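Local coordinates for putative sugar binding protein (Salmonella enterica subsp. enterica serovar Typhimurium, PDB 3KNZ) that probably binds phosphorylated sugars or related carbohydrate derivatives through its SIS domains, although its exact biological role is not established, at residues T34-T46 and N168-Q180. Residues are numbered along the deposited sequence; the frame is centred on the assembly and turned at random.
Sequences TREDLWRAAQALT and NLMLLALAVAGQQ
The guanidinium of R35 meets the amide of N168 edge to edge, the two planes nearly coplanar. NH1 and NH2 of R35 both grip OD1 of N168, NH1 at 2.9 Å and almost in line with the carbonyl bond, NH2 on a lone pair. The adjoining edge, NE and NH2, takes both carboxylate oxygens of D37 in a side-on salt bridge, and CD1 of L38 lies over the centre of one face. Bends at chi2 (-69°) and chi3 (-55°) fold the arginine back so that the buried guanidinium, whose charge D37 probably balances, also reaches the neighbouring helix. The indole of W39 has CA and CB of A175 over one face, and G178, lacking a side chain, lets CH2 of W39 come to 4.0 Å from its CA. CE3 of W39 lies 3.7 Å from CG of Q179, a knob in the hole formed by W39, A42, Q43 and T46. Alanine suits the crossing: CB of A42 stands 3.9 Å from CB of A175, and the axes approach to 8.4 Å at -52°. Leucine fills the wider part, CD1 of L38 touching CB of L171 at 3.5 Å. At the other end, past A42, NE2 of Q180 donates to OG1 of T46 (2.9 Å). Helix 36-47 thus packs on helix 161-179, whose L169 and L172 rest on M130 of strand 126-131, while M170 and L174 face helix 59-76.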
# COMPACT_ATOMS: atom_id res chain seq x y z
N THR A 34 -4.66 -30.46 -14.75
CA THR A 34 -4.73 -29.79 -16.05
C THR A 34 -5.67 -28.61 -15.83
O THR A 34 -6.81 -28.78 -15.38
CB THR A 34 -5.31 -30.68 -17.15
OG1 THR A 34 -6.63 -31.07 -16.79
CG2 THR A 34 -4.43 -31.91 -17.37
N ARG A 35 -5.18 -27.42 -16.12
CA ARG A 35 -5.95 -26.22 -15.86
C ARG A 35 -6.37 -25.56 -17.16
O ARG A 35 -5.76 -24.58 -17.59
CB ARG A 35 -5.09 -25.28 -15.02
CG ARG A 35 -4.67 -25.87 -13.68
CD ARG A 35 -5.86 -26.01 -12.74
NE ARG A 35 -6.54 -24.73 -12.59
CZ ARG A 35 -6.29 -23.83 -11.64
NH1 ARG A 35 -5.37 -24.06 -10.70
NH2 ARG A 35 -6.97 -22.69 -11.61
N GLU A 36 -7.40 -26.10 -17.80
CA GLU A 36 -7.89 -25.52 -19.05
C GLU A 36 -8.33 -24.08 -18.82
O GLU A 36 -8.19 -23.24 -19.71
CB GLU A 36 -9.05 -26.34 -19.64
CG GLU A 36 -8.69 -27.79 -20.01
CD GLU A 36 -7.55 -27.92 -21.03
OE1 GLU A 36 -6.66 -27.03 -21.09
OE2 GLU A 36 -7.51 -28.94 -21.75
N ASP A 37 -8.84 -23.81 -17.62
CA ASP A 37 -9.28 -22.46 -17.29
C ASP A 37 -8.10 -21.50 -17.38
O ASP A 37 -8.23 -20.43 -17.98
CB ASP A 37 -9.96 -22.41 -15.91
CG ASP A 37 -9.09 -22.95 -14.80
OD1 ASP A 37 -8.19 -23.76 -15.09
OD2 ASP A 37 -9.33 -22.57 -13.63
N LEU A 38 -6.96 -21.87 -16.81
CA LEU A 38 -5.78 -21.02 -16.89
C LEU A 38 -5.35 -20.85 -18.35
O LEU A 38 -5.01 -19.74 -18.77
CB LEU A 38 -4.62 -21.59 -16.07
CG LEU A 38 -4.84 -21.65 -14.56
CD1 LEU A 38 -3.61 -22.26 -13.90
CD2 LEU A 38 -5.14 -20.28 -13.99
N TRP A 39 -5.39 -21.93 -19.11
CA TRP A 39 -5.02 -21.87 -20.52
C TRP A 39 -5.95 -20.97 -21.34
O TRP A 39 -5.48 -20.18 -22.15
CB TRP A 39 -4.89 -23.27 -21.12
CG TRP A 39 -3.63 -23.94 -20.66
CD1 TRP A 39 -3.48 -24.78 -19.59
CD2 TRP A 39 -2.32 -23.78 -21.22
NE1 TRP A 39 -2.16 -25.17 -19.46
CE2 TRP A 39 -1.43 -24.56 -20.45
CE3 TRP A 39 -1.81 -23.05 -22.31
CZ2 TRP A 39 -0.06 -24.65 -20.74
CZ3 TRP A 39 -0.46 -23.13 -22.59
CH2 TRP A 39 0.40 -23.92 -21.81
N ARG A 40 -7.26 -21.08 -21.13
CA ARG A 40 -8.20 -20.21 -21.86
C ARG A 40 -7.87 -18.75 -21.60
O ARG A 40 -7.86 -17.94 -22.52
CB ARG A 40 -9.65 -20.48 -21.48
CG ARG A 40 -10.21 -21.77 -22.06
CD ARG A 40 -11.71 -21.89 -21.81
NE ARG A 40 -12.03 -21.95 -20.38
CZ ARG A 40 -12.02 -23.06 -19.65
NH1 ARG A 40 -11.71 -24.24 -20.19
NH2 ARG A 40 -12.32 -22.99 -18.36
N ALA A 41 -7.60 -18.43 -20.34
CA ALA A 41 -7.24 -17.07 -19.94
C ALA A 41 -5.91 -16.66 -20.59
O ALA A 41 -5.75 -15.52 -21.02
CB ALA A 41 -7.15 -16.95 -18.42
N ALA A 42 -4.97 -17.59 -20.66
CA ALA A 42 -3.68 -17.32 -21.28
C ALA A 42 -3.87 -17.07 -22.78
O ALA A 42 -3.26 -16.17 -23.36
CB ALA A 42 -2.72 -18.46 -21.04
N GLN A 43 -4.73 -17.86 -23.41
CA GLN A 43 -5.02 -17.71 -24.84
C GLN A 43 -5.70 -16.37 -25.11
O GLN A 43 -5.30 -15.63 -26.01
CB GLN A 43 -5.90 -18.84 -25.34
CG GLN A 43 -6.36 -18.68 -26.79
CD GLN A 43 -7.37 -19.73 -27.21
OE1 GLN A 43 -7.54 -20.75 -26.53
NE2 GLN A 43 -8.05 -19.50 -28.33
N ALA A 44 -6.73 -16.06 -24.32
CA ALA A 44 -7.49 -14.82 -24.47
C ALA A 44 -6.62 -13.58 -24.28
O ALA A 44 -6.79 -12.57 -24.96
CB ALA A 44 -8.65 -14.80 -23.48
N LEU A 45 -5.68 -13.67 -23.35
CA LEU A 45 -4.77 -12.58 -23.06
C LEU A 45 -3.92 -12.28 -24.29
O LEU A 45 -3.82 -11.13 -24.72
CB LEU A 45 -3.89 -12.95 -21.87
CG LEU A 45 -2.75 -12.01 -21.47
CD1 LEU A 45 -2.19 -12.42 -20.11
CD2 LEU A 45 -1.65 -11.98 -22.52
N THR A 46 -3.33 -13.32 -24.86
CA THR A 46 -2.44 -13.16 -26.02
C THR A 46 -3.17 -12.69 -27.28
O THR A 46 -2.61 -11.93 -28.05
CB THR A 46 -1.71 -14.48 -26.35
OG1 THR A 46 -1.06 -14.99 -25.18
CG2 THR A 46 -0.68 -14.25 -27.45
N ASN A 168 -1.80 -20.57 -7.46
CA ASN A 168 -2.77 -20.36 -8.55
C ASN A 168 -2.26 -19.25 -9.48
O ASN A 168 -2.17 -19.44 -10.69
CB ASN A 168 -4.15 -19.99 -7.98
CG ASN A 168 -5.29 -20.38 -8.90
OD1 ASN A 168 -5.37 -21.52 -9.35
ND2 ASN A 168 -6.19 -19.44 -9.15
N LEU A 169 -1.90 -18.10 -8.90
CA LEU A 169 -1.35 -16.97 -9.67
C LEU A 169 -0.10 -17.33 -10.46
O LEU A 169 0.09 -16.87 -11.59
CB LEU A 169 -1.02 -15.81 -8.73
CG LEU A 169 -2.17 -14.96 -8.20
CD1 LEU A 169 -1.79 -14.27 -6.90
CD2 LEU A 169 -2.62 -13.94 -9.25
N MSE A 170 0.78 -18.13 -9.85
CA MSE A 170 2.03 -18.55 -10.51
C MSE A 170 1.77 -19.50 -11.67
O MSE A 170 2.46 -19.45 -12.70
CB MSE A 170 2.99 -19.18 -9.50
CG MSE A 170 3.60 -18.18 -8.53
SE MSE A 170 4.79 -19.01 -7.26
CE MSE A 170 5.58 -17.42 -6.47
N LEU A 171 0.77 -20.36 -11.53
CA LEU A 171 0.41 -21.27 -12.62
C LEU A 171 -0.18 -20.49 -13.80
O LEU A 171 0.01 -20.87 -14.95
CB LEU A 171 -0.56 -22.36 -12.14
CG LEU A 171 0.02 -23.33 -11.09
CD1 LEU A 171 -1.05 -24.34 -10.69
CD2 LEU A 171 1.30 -24.01 -11.59
N LEU A 172 -0.90 -19.41 -13.52
CA LEU A 172 -1.43 -18.60 -14.60
C LEU A 172 -0.26 -18.04 -15.42
O LEU A 172 -0.28 -18.10 -16.65
CB LEU A 172 -2.32 -17.47 -14.07
CG LEU A 172 -2.87 -16.50 -15.13
CD1 LEU A 172 -3.59 -17.25 -16.24
CD2 LEU A 172 -3.80 -15.46 -14.51
N ALA A 173 0.76 -17.53 -14.73
CA ALA A 173 1.95 -16.97 -15.38
C ALA A 173 2.64 -17.99 -16.27
O ALA A 173 3.12 -17.66 -17.36
CB ALA A 173 2.92 -16.44 -14.33
N LEU A 174 2.70 -19.24 -15.81
CA LEU A 174 3.29 -20.33 -16.59
C LEU A 174 2.43 -20.66 -17.81
O LEU A 174 2.96 -21.04 -18.86
CB LEU A 174 3.51 -21.58 -15.72
CG LEU A 174 4.87 -21.65 -15.01
CD1 LEU A 174 5.41 -20.29 -14.63
CD2 LEU A 174 4.81 -22.59 -13.81
N ALA A 175 1.12 -20.50 -17.66
CA ALA A 175 0.20 -20.73 -18.77
C ALA A 175 0.40 -19.66 -19.84
O ALA A 175 0.43 -19.96 -21.03
CB ALA A 175 -1.25 -20.74 -18.28
N VAL A 176 0.57 -18.41 -19.41
CA VAL A 176 0.80 -17.31 -20.35
C VAL A 176 2.14 -17.49 -21.07
O VAL A 176 2.22 -17.29 -22.29
CB VAL A 176 0.75 -15.92 -19.65
CG1 VAL A 176 1.26 -14.82 -20.59
CG2 VAL A 176 -0.66 -15.62 -19.15
N ALA A 177 3.17 -17.89 -20.33
CA ALA A 177 4.49 -18.12 -20.92
C ALA A 177 4.43 -19.28 -21.93
O ALA A 177 5.09 -19.24 -22.97
CB ALA A 177 5.54 -18.39 -19.84
N GLY A 178 3.62 -20.29 -21.63
CA GLY A 178 3.45 -21.42 -22.54
C GLY A 178 2.79 -21.02 -23.85
O GLY A 178 3.32 -21.29 -24.92
N GLN A 179 1.62 -20.38 -23.76
CA GLN A 179 0.90 -19.92 -24.95
C GLN A 179 1.77 -19.07 -25.86
O GLN A 179 1.73 -19.22 -27.08
CB GLN A 179 -0.33 -19.10 -24.55
CG GLN A 179 -1.58 -19.91 -24.31
CD GLN A 179 -2.24 -20.36 -25.61
OE1 GLN A 179 -2.05 -19.75 -26.66
NE2 GLN A 179 -3.03 -21.43 -25.53
N GLN A 180 2.56 -18.19 -25.26
CA GLN A 180 3.40 -17.27 -26.02
C GLN A 180 4.75 -17.89 -26.39
O GLN A 180 5.67 -17.19 -26.80
CB GLN A 180 3.56 -15.97 -25.23
CG GLN A 180 2.19 -15.32 -24.94
CD GLN A 180 2.24 -14.11 -24.04
OE1 GLN A 180 3.28 -13.77 -23.47
NE2 GLN A 180 1.09 -13.45 -23.89